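Local coordinates for protein heavy metal cation tricomponent efflux pump ZneA(CzcA-like) (Cupriavidus metallidurans, PDB 4K0J) that acts as a Zn(II)/proton antiporter of the resistance-nodulation-cell division superfamily, the inner-membrane component of a tricomponent heavy-metal efflux pump, at residues I701-P706 with R806-R811; V669-N674 with I841-G846; W556-L561 with H608-V613. All blocks are in the same frame, centred on the assembly; numbering follows the deposited sequence.

Contact 1: residues I701-P706 with R806-R811; sequences IDQEPP and RHLTVR
At the edge of a four-stranded antiparallel sheet, I701 faces V810 in a non-hydrogen-bonded pair, and the chain then peels off strand 807-812 through D702 and Q703. I701 shares its side of the sheet with V810, and both lie on T687 of helix 676-690. I701 CG2 also reaches L808 CD2, at 3.8 Å. A backbone bond marks the end of the pairing, D702 N to T809 O at 2.7 Å. The sheet has the strand order 4-1-3-2 of a ferredoxin-like βαββαβ fold, and the contact joins its second strand to its third, 807-812. Its place in the sequence is that of the second C-terminal porter subdomain (PC2) of RND pumps.

Beyond D702 the side-chain amide of Q703 takes over the bonding to T809. The side chain starts beside its own backbone N and bends at the next bond (chi2 77°), which turns the amide back over T809. There Q703 OE1 accepts a hydrogen bond from T809 N at 2.7 Å, the donor standing 30° out of the carbonyl plane, while Q703 NE2 gives a straight bond to T809 OG1 at 3.2 Å, nearly in the amide plane. T800 OG1 is a further, stronger partner of Q703 NE2, so both ends of the amide are held, which defines its flip. L808 CG packs against Q703 CB at 3.9 Å.

On the other flank D702 OD1 forms a salt bridge with R811 NH1, coming to the guanidinium edge with the carboxylate plane almost perpendicular to it; its modelled length is doubtfully short. R811 NH2 adds a weak bond to T560 OG1.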
loop_
_atom_site.group_PDB
_atom_site.type_symbol
_atom_site.label_atom_id
_atom_site.label_comp_id
_atom_site.label_asym_id
_atom_site.label_seq_id
_atom_site.Cartn_x
_atom_site.Cartn_y
_atom_site.Cartn_z
ATOM N N ILE C 701 -11.266 40.996 3.079
ATOM C CA ILE C 701 -11.908 40.020 2.209
ATOM C C ILE C 701 -10.823 39.332 1.402
ATOM O O ILE C 701 -10.170 39.967 0.574
ATOM C CB ILE C 701 -12.916 40.676 1.243
ATOM C CG1 ILE C 701 -14.127 41.212 2.010
ATOM C CG2 ILE C 701 -13.361 39.682 0.172
ATOM C CD1 ILE C 701 -15.227 41.741 1.115
ATOM N N ASP C 702 -10.632 38.042 1.655
ATOM C CA ASP C 702 -9.575 37.272 1.019
ATOM C C ASP C 702 -9.635 37.364 -0.504
ATOM O O ASP C 702 -8.623 37.637 -1.152
ATOM C CB ASP C 702 -9.642 35.811 1.463
ATOM C CG ASP C 702 -8.325 35.081 1.269
ATOM O OD1 ASP C 702 -7.276 35.630 1.672
ATOM O OD2 ASP C 702 -8.337 33.962 0.712
ATOM N N GLN C 703 -10.819 37.143 -1.071
ATOM C CA GLN C 703 -11.007 37.256 -2.516
ATOM C C GLN C 703 -10.878 38.704 -2.981
ATOM O O GLN C 703 -11.614 39.590 -2.541
ATOM C CB GLN C 703 -12.355 36.682 -2.951
ATOM C CG GLN C 703 -12.472 35.180 -2.806
ATOM C CD GLN C 703 -12.695 34.745 -1.374
ATOM O OE1 GLN C 703 -12.721 35.569 -0.460
ATOM N NE2 GLN C 703 -12.861 33.442 -1.170
ATOM N N GLU C 704 -9.924 38.932 -3.869
ATOM C CA GLU C 704 -9.667 40.255 -4.406
ATOM C C GLU C 704 -10.812 40.668 -5.326
ATOM O O GLU C 704 -11.446 39.814 -5.942
ATOM C CB GLU C 704 -8.320 40.269 -5.142
ATOM C CG GLU C 704 -8.032 39.029 -5.988
ATOM C CD GLU C 704 -7.586 37.819 -5.174
ATOM O OE1 GLU C 704 -7.189 36.797 -5.779
ATOM O OE2 GLU C 704 -7.643 37.887 -3.929
ATOM N N PRO C 705 -11.091 41.982 -5.405
ATOM C CA PRO C 705 -12.196 42.511 -6.212
ATOM C C PRO C 705 -12.080 42.140 -7.682
ATOM O O PRO C 705 -11.001 41.756 -8.132
ATOM C CB PRO C 705 -12.037 44.022 -6.060
ATOM C CG PRO C 705 -11.337 44.194 -4.764
ATOM C CD PRO C 705 -10.392 43.050 -4.671
ATOM N N PRO C 706 -13.193 42.236 -8.427
ATOM C CA PRO C 706 -13.099 42.074 -9.877
ATOM C C PRO C 706 -12.194 43.147 -10.485
ATOM O O PRO C 706 -12.078 44.245 -9.946
ATOM C CB PRO C 706 -14.548 42.250 -10.338
ATOM C CG PRO C 706 -15.365 41.883 -9.170
ATOM C CD PRO C 706 -14.590 42.347 -7.977
ATOM N N ARG C 806 -20.017 28.446 -3.748
ATOM C CA ARG C 806 -19.279 29.670 -4.014
ATOM C C ARG C 806 -19.314 30.522 -2.749
ATOM O O ARG C 806 -20.391 30.834 -2.240
ATOM C CB ARG C 806 -19.931 30.434 -5.164
ATOM C CG ARG C 806 -20.591 29.552 -6.205
ATOM C CD ARG C 806 -19.639 29.197 -7.333
ATOM N NE ARG C 806 -19.512 30.284 -8.298
ATOM C CZ ARG C 806 -20.346 30.474 -9.314
ATOM N NH1 ARG C 806 -21.364 29.646 -9.500
ATOM N NH2 ARG C 806 -20.160 31.488 -10.145
ATOM N N HIS C 807 -18.148 30.894 -2.231
ATOM C CA HIS C 807 -18.109 31.720 -1.029
ATOM C C HIS C 807 -17.032 32.795 -1.096
ATOM O O HIS C 807 -16.104 32.715 -1.895
ATOM C CB HIS C 807 -17.923 30.852 0.225
ATOM C CG HIS C 807 -16.518 30.374 0.434
ATOM N ND1 HIS C 807 -15.939 29.391 -0.341
ATOM C CD2 HIS C 807 -15.575 30.744 1.334
ATOM C CE1 HIS C 807 -14.701 29.183 0.069
ATOM N NE2 HIS C 807 -14.455 29.990 1.084
ATOM N N LEU C 808 -17.177 33.813 -0.258
ATOM C CA LEU C 808 -16.136 34.820 -0.088
ATOM C C LEU C 808 -15.657 34.757 1.350
ATOM O O LEU C 808 -16.433 34.454 2.250
ATOM C CB LEU C 808 -16.664 36.217 -0.409
ATOM C CG LEU C 808 -16.018 36.941 -1.593
ATOM C CD1 LEU C 808 -16.355 36.248 -2.900
ATOM C CD2 LEU C 808 -16.444 38.401 -1.631
ATOM N N THR C 809 -14.379 35.038 1.568
ATOM C CA THR C 809 -13.784 34.823 2.878
ATOM C C THR C 809 -13.380 36.118 3.558
ATOM O O THR C 809 -12.582 36.884 3.027
ATOM C CB THR C 809 -12.538 33.943 2.778
ATOM O OG1 THR C 809 -12.828 32.794 1.975
ATOM C CG2 THR C 809 -12.091 33.501 4.162
ATOM N N VAL C 810 -13.930 36.356 4.740
ATOM C CA VAL C 810 -13.477 37.471 5.546
ATOM C C VAL C 810 -12.447 36.953 6.535
ATOM O O VAL C 810 -12.799 36.442 7.596
ATOM C CB VAL C 810 -14.634 38.144 6.308
ATOM C CG1 VAL C 810 -14.122 39.351 7.068
ATOM C CG2 VAL C 810 -15.737 38.555 5.353
ATOM N N ARG C 811 -11.175 37.071 6.179
ATOM C CA ARG C 811 -10.117 36.592 7.049
ATOM C C ARG C 811 -9.719 37.635 8.095
ATOM O O ARG C 811 -9.722 38.836 7.817
ATOM C CB ARG C 811 -8.918 36.102 6.231
ATOM C CG ARG C 811 -8.072 37.163 5.575
ATOM C CD ARG C 811 -6.869 36.503 4.922
ATOM N NE ARG C 811 -5.778 37.432 4.645
ATOM C CZ ARG C 811 -5.562 37.994 3.461
ATOM N NH1 ARG C 811 -6.368 37.725 2.442
ATOM N NH2 ARG C 811 -4.543 38.825 3.292
#

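Contact 2: residues V669-N674 with I841-G846; sequences VKVYGN and IQVAWG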
loop_
_atom_site.group_PDB
_atom_site.type_symbol
_atom_site.label_atom_id
_atom_site.label_comp_id
_atom_site.label_asym_id
_atom_site.label_seq_id
_atom_site.Cartn_x
_atom_site.Cartn_y
_atom_site.Cartn_z
ATOM N N VAL C 669 -14.483 34.191 8.287
ATOM C CA VAL C 669 -15.934 34.154 8.184
ATOM C C VAL C 669 -16.320 33.943 6.724
ATOM O O VAL C 669 -16.092 34.809 5.877
ATOM C CB VAL C 669 -16.588 35.442 8.712
ATOM C CG1 VAL C 669 -18.090 35.402 8.474
ATOM C CG2 VAL C 669 -16.295 35.614 10.188
ATOM N N LYS C 670 -16.895 32.784 6.434
ATOM C CA LYS C 670 -17.209 32.413 5.064
ATOM C C LYS C 670 -18.649 32.768 4.693
ATOM O O LYS C 670 -19.597 32.259 5.296
ATOM C CB LYS C 670 -16.944 30.918 4.864
ATOM C CG LYS C 670 -15.508 30.500 5.174
ATOM C CD LYS C 670 -15.323 28.986 5.083
ATOM C CE LYS C 670 -15.832 28.260 6.329
ATOM N NZ LYS C 670 -14.900 28.331 7.490
ATOM N N VAL C 671 -18.795 33.652 3.705
ATOM C CA VAL C 671 -20.098 34.080 3.189
ATOM C C VAL C 671 -20.427 33.358 1.883
ATOM O O VAL C 671 -19.885 33.681 0.826
ATOM C CB VAL C 671 -20.133 35.605 2.939
ATOM C CG1 VAL C 671 -21.417 36.017 2.238
ATOM C CG2 VAL C 671 -19.975 36.361 4.247
ATOM N N TYR C 672 -21.321 32.381 1.966
ATOM C CA TYR C 672 -21.590 31.490 0.847
ATOM C C TYR C 672 -22.672 32.043 -0.063
ATOM O O TYR C 672 -23.500 32.834 0.368
ATOM C CB TYR C 672 -22.012 30.115 1.369
ATOM C CG TYR C 672 -20.953 29.413 2.188
ATOM C CD1 TYR C 672 -20.121 28.466 1.611
ATOM C CD2 TYR C 672 -20.784 29.697 3.539
ATOM C CE1 TYR C 672 -19.157 27.822 2.346
ATOM C CE2 TYR C 672 -19.819 29.056 4.288
ATOM C CZ TYR C 672 -19.006 28.121 3.682
ATOM O OH TYR C 672 -18.036 27.469 4.410
ATOM N N GLY C 673 -22.671 31.615 -1.322
ATOM C CA GLY C 673 -23.708 32.017 -2.257
ATOM C C GLY C 673 -23.228 32.048 -3.694
ATOM O O GLY C 673 -22.070 32.376 -3.959
ATOM N N ASN C 674 -24.123 31.724 -4.625
ATOM C CA ASN C 674 -23.745 31.584 -6.027
ATOM C C ASN C 674 -23.664 32.913 -6.777
ATOM O O ASN C 674 -23.356 32.948 -7.969
ATOM C CB ASN C 674 -24.689 30.618 -6.745
ATOM C CG ASN C 674 -24.091 30.067 -8.025
ATOM O OD1 ASN C 674 -23.320 29.104 -8.002
ATOM N ND2 ASN C 674 -24.435 30.682 -9.151
ATOM N N ILE C 841 -28.035 32.671 0.824
ATOM C CA ILE C 841 -26.706 33.041 1.304
ATOM C C ILE C 841 -26.497 32.692 2.779
ATOM O O ILE C 841 -27.175 33.226 3.660
ATOM C CB ILE C 841 -26.414 34.538 1.066
ATOM C CG1 ILE C 841 -26.118 34.784 -0.414
ATOM C CG2 ILE C 841 -25.244 35.011 1.924
ATOM C CD1 ILE C 841 -25.489 36.130 -0.695
ATOM N N GLN C 842 -25.554 31.791 3.034
ATOM C CA GLN C 842 -25.248 31.349 4.390
ATOM C C GLN C 842 -23.917 31.927 4.858
ATOM O O GLN C 842 -23.067 32.286 4.047
ATOM C CB GLN C 842 -25.199 29.822 4.454
ATOM C CG GLN C 842 -26.440 29.134 3.905
ATOM C CD GLN C 842 -26.329 27.618 3.926
ATOM O OE1 GLN C 842 -25.665 27.019 3.079
ATOM N NE2 GLN C 842 -26.984 26.991 4.897
ATOM N N VAL C 843 -23.740 32.008 6.171
ATOM C CA VAL C 843 -22.509 32.538 6.748
ATOM C C VAL C 843 -21.998 31.661 7.895
ATOM O O VAL C 843 -22.737 31.357 8.837
ATOM C CB VAL C 843 -22.699 33.982 7.251
ATOM C CG1 VAL C 843 -21.531 34.399 8.126
ATOM C CG2 VAL C 843 -22.857 34.938 6.081
ATOM N N ALA C 844 -20.731 31.259 7.814
ATOM C CA ALA C 844 -20.140 30.409 8.843
ATOM C C ALA C 844 -18.845 30.990 9.401
ATOM O O ALA C 844 -18.240 31.869 8.796
ATOM C CB ALA C 844 -19.896 29.014 8.297
ATOM N N TRP C 845 -18.430 30.495 10.564
ATOM C CA TRP C 845 -17.148 30.867 11.151
ATOM C C TRP C 845 -16.170 29.710 10.993
ATOM O O TRP C 845 -16.578 28.549 10.955
ATOM C CB TRP C 845 -17.316 31.231 12.629
ATOM C CG TRP C 845 -17.885 32.596 12.836
ATOM C CD1 TRP C 845 -19.197 32.966 12.734
ATOM C CD2 TRP C 845 -17.158 33.786 13.165
ATOM N NE1 TRP C 845 -19.329 34.312 12.979
ATOM C CE2 TRP C 845 -18.092 34.837 13.248
ATOM C CE3 TRP C 845 -15.809 34.063 13.398
ATOM C CZ2 TRP C 845 -17.716 36.144 13.556
ATOM C CZ3 TRP C 845 -15.440 35.359 13.703
ATOM C CH2 TRP C 845 -16.389 36.383 13.781
ATOM N N GLY C 846 -14.881 30.022 10.892
ATOM C CA GLY C 846 -13.871 28.995 10.699
ATOM C C GLY C 846 -12.515 29.371 11.267
ATOM O O GLY C 846 -12.287 30.523 11.636
#
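V669, Y672 and K670 carry the meeting of strand 669-672 with strand 843-846, the first and last strands of the ferredoxin-like fold. V669 sets CG2 squarely over the six-membered ring of W845, 3.4 Å from its centroid and 2° off the ring normal, a CH-pi contact. Its other methyl, CG1, placed anti to the backbone N (chi1 175°), touches V843 CG1 at 3.6 Å. V671 continues this apolar side toward V843 and I841, and L690 of helix 676-690 packs on both V669 and W845.

Y672 lies on the opposite side of the sheet. Its N donates to Q842 O at 2.7 Å, and the same oxygen sits in the plane of its ring, at the edge near CD2, 3.5 Å away. Further round that edge, CE2 meets A844 CB at 4.0 Å. The ring also meets that of H807. K670 N to A844 O and A844 N to K670 O are each 2.9 Å, and the lysine chain folds back at its last two torsions to bring NZ alongside G846.

The chemistry is thus two-sided: aliphatic and indole groups look to the helices, whereas on the Y672 side carbon contacts lie next to a hydroxyl whose partner, E802, lies beyond the two strands.

Contact 3: residues W556-L561 with H608-V613; sequences WLQVTL and HIETAV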
loop_
_atom_site.group_PDB
_atom_site.type_symbol
_atom_site.label_atom_id
_atom_site.label_comp_id
_atom_site.label_asym_id
_atom_site.label_seq_id
_atom_site.Cartn_x
_atom_site.Cartn_y
_atom_site.Cartn_z
ATOM N N TRP C 556 5.532 36.038 9.921
ATOM C CA TRP C 556 5.065 36.007 8.533
ATOM C C TRP C 556 3.936 37.005 8.264
ATOM O O TRP C 556 3.087 37.242 9.119
ATOM C CB TRP C 556 4.605 34.604 8.152
ATOM C CG TRP C 556 4.396 34.411 6.697
ATOM C CD1 TRP C 556 3.230 34.568 6.007
ATOM C CD2 TRP C 556 5.380 34.005 5.739
ATOM N NE1 TRP C 556 3.428 34.293 4.672
ATOM C CE2 TRP C 556 4.740 33.943 4.484
ATOM C CE3 TRP C 556 6.740 33.690 5.820
ATOM C CZ2 TRP C 556 5.414 33.579 3.320
ATOM C CZ3 TRP C 556 7.408 33.331 4.661
ATOM C CH2 TRP C 556 6.743 33.279 3.428
ATOM N N LEU C 557 3.928 37.575 7.065
ATOM C CA LEU C 557 2.954 38.597 6.702
ATOM C C LEU C 557 2.152 38.235 5.451
ATOM O O LEU C 557 2.706 37.786 4.450
ATOM C CB LEU C 557 3.656 39.944 6.485
ATOM C CG LEU C 557 3.944 40.894 7.654
ATOM C CD1 LEU C 557 4.821 40.257 8.706
ATOM C CD2 LEU C 557 4.603 42.155 7.140
ATOM N N GLN C 558 0.841 38.434 5.516
ATOM C CA GLN C 558 0.002 38.351 4.328
ATOM C C GLN C 558 -0.398 39.760 3.915
ATOM O O GLN C 558 -1.460 40.250 4.291
ATOM C CB GLN C 558 -1.238 37.505 4.599
ATOM C CG GLN C 558 -0.938 36.035 4.807
ATOM C CD GLN C 558 -0.604 35.324 3.513
ATOM O OE1 GLN C 558 -0.956 35.792 2.429
ATOM N NE2 GLN C 558 0.081 34.192 3.618
ATOM N N VAL C 559 0.467 40.405 3.145
ATOM C CA VAL C 559 0.306 41.810 2.807
ATOM C C VAL C 559 -0.562 42.001 1.571
ATOM O O VAL C 559 -0.237 41.508 0.489
ATOM C CB VAL C 559 1.673 42.489 2.608
ATOM C CG1 VAL C 559 1.495 43.892 2.075
ATOM C CG2 VAL C 559 2.443 42.508 3.921
ATOM N N THR C 560 -1.669 42.722 1.746
ATOM C CA THR C 560 -2.637 42.938 0.670
ATOM C C THR C 560 -2.510 44.329 0.052
ATOM O O THR C 560 -2.346 45.322 0.754
ATOM C CB THR C 560 -4.082 42.727 1.153
ATOM O OG1 THR C 560 -4.177 41.481 1.852
ATOM C CG2 THR C 560 -5.034 42.710 -0.020
ATOM N N LEU C 561 -2.590 44.387 -1.269
ATOM C CA LEU C 561 -2.352 45.612 -2.011
ATOM C C LEU C 561 -3.559 45.969 -2.887
ATOM O O LEU C 561 -4.437 45.132 -3.103
ATOM C CB LEU C 561 -1.090 45.451 -2.858
ATOM C CG LEU C 561 0.196 46.097 -2.341
ATOM C CD1 LEU C 561 0.344 45.934 -0.849
ATOM C CD2 LEU C 561 1.389 45.515 -3.059
ATOM N N HIS C 608 -0.909 40.784 -4.374
ATOM C CA HIS C 608 -0.695 39.926 -3.218
ATOM C C HIS C 608 0.778 39.816 -2.872
ATOM O O HIS C 608 1.611 39.602 -3.740
ATOM C CB HIS C 608 -1.260 38.531 -3.456
ATOM C CG HIS C 608 -1.028 37.596 -2.314
ATOM N ND1 HIS C 608 0.122 36.849 -2.184
ATOM C CD2 HIS C 608 -1.791 37.299 -1.236
ATOM C CE1 HIS C 608 0.053 36.125 -1.081
ATOM N NE2 HIS C 608 -1.098 36.377 -0.489
ATOM N N ILE C 609 1.095 39.970 -1.596
ATOM C CA ILE C 609 2.452 39.753 -1.142
ATOM C C ILE C 609 2.418 38.846 0.064
ATOM O O ILE C 609 1.496 38.900 0.878
ATOM C CB ILE C 609 3.169 41.061 -0.719
ATOM C CG1 ILE C 609 2.832 42.222 -1.652
ATOM C CG2 ILE C 609 4.675 40.859 -0.675
ATOM C CD1 ILE C 609 3.598 43.479 -1.317
ATOM N N GLU C 610 3.429 37.997 0.159
ATOM C CA GLU C 610 3.733 37.301 1.386
ATOM C C GLU C 610 5.106 37.775 1.794
ATOM O O GLU C 610 6.038 37.752 0.994
ATOM C CB GLU C 610 3.735 35.797 1.166
ATOM C CG GLU C 610 2.356 35.175 1.132
ATOM C CD GLU C 610 2.411 33.684 0.911
ATOM O OE1 GLU C 610 1.598 32.961 1.524
ATOM O OE2 GLU C 610 3.275 33.237 0.125
ATOM N N THR C 611 5.222 38.224 3.037
ATOM C CA THR C 611 6.479 38.775 3.525
ATOM C C THR C 611 7.062 37.924 4.651
ATOM O O THR C 611 6.335 37.462 5.525
ATOM C CB THR C 611 6.282 40.225 4.017
ATOM O OG1 THR C 611 5.594 40.980 3.011
ATOM C CG2 THR C 611 7.621 40.887 4.330
ATOM N N ALA C 612 8.371 37.706 4.623
ATOM C CA ALA C 612 9.039 37.034 5.729
ATOM C C ALA C 612 9.868 38.035 6.535
ATOM O O ALA C 612 10.719 38.740 5.990
ATOM C CB ALA C 612 9.905 35.896 5.222
ATOM N N VAL C 613 9.604 38.094 7.836
ATOM C CA VAL C 613 10.296 39.017 8.730
ATOM C C VAL C 613 11.132 38.280 9.763
ATOM O O VAL C 613 10.600 37.714 10.718
ATOM C CB VAL C 613 9.308 39.914 9.472
ATOM C CG1 VAL C 613 10.057 40.878 10.373
ATOM C CG2 VAL C 613 8.447 40.670 8.479
#
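The amide of Q558 is held between H608 and E610 on one side of the antiparallel strands 556-560 and 608-613. H608 NE2 donates to Q558 OE1 at 3.0 Å, nearly in line with the carbonyl, and Q558 NE2 donates to the anti lone pair of E610 OE1 at 2.9 Å. The chain of Q558 bends at chi2 (-75°), laying the amide next to the extended E610. L557 and T611 form a hydrogen-bonded pair, as do V559 and I609, where V559 N to I609 O is weak.

On the Q558 side W556 CZ2 rests on E610 CB at 3.5 Å and W556 CZ3 on A612 CB at 3.6 Å, with T611 O over one indole face. Across the sheet, L557 CB meets T611 CB at 3.6 Å and L561 CD2 meets I609 CD1 at 3.5 Å, backed by helix 567-581. The strands are first and third, central in a ferredoxin-like sheet corresponding to the first C-terminal porter subdomain (PC1) of RND pumps.

In the second shell F604 stacks on H608. With the carboxylates of E610 and D654 at NE2 and the H608 N-H at OE1, the flip of the Q558 amide is defined.

How the contacts relate
Contacts 1 and 2 belong to one sheet and contact 3 to another, with the same ferredoxin-like order in four strands of each. Strands 807-812 and 667-672 are neighbours, so contacts 1 and 2 are stitched together by backbone bonds such as L808 O to V671 N, and contact 1 is nested within the chain loop that contact 2 closes. Contact 3 is buried and central, with a polar row on one side and aliphatic packing on the other. Contact 1, also buried, supplements one short stretch of strand pairing with side-chain bonds and a salt bridge; contact 2 is partly buried and joined by backbone bonds, with mostly apolar side-chain contacts. R811 reaches T560 weakly, between the two sheets.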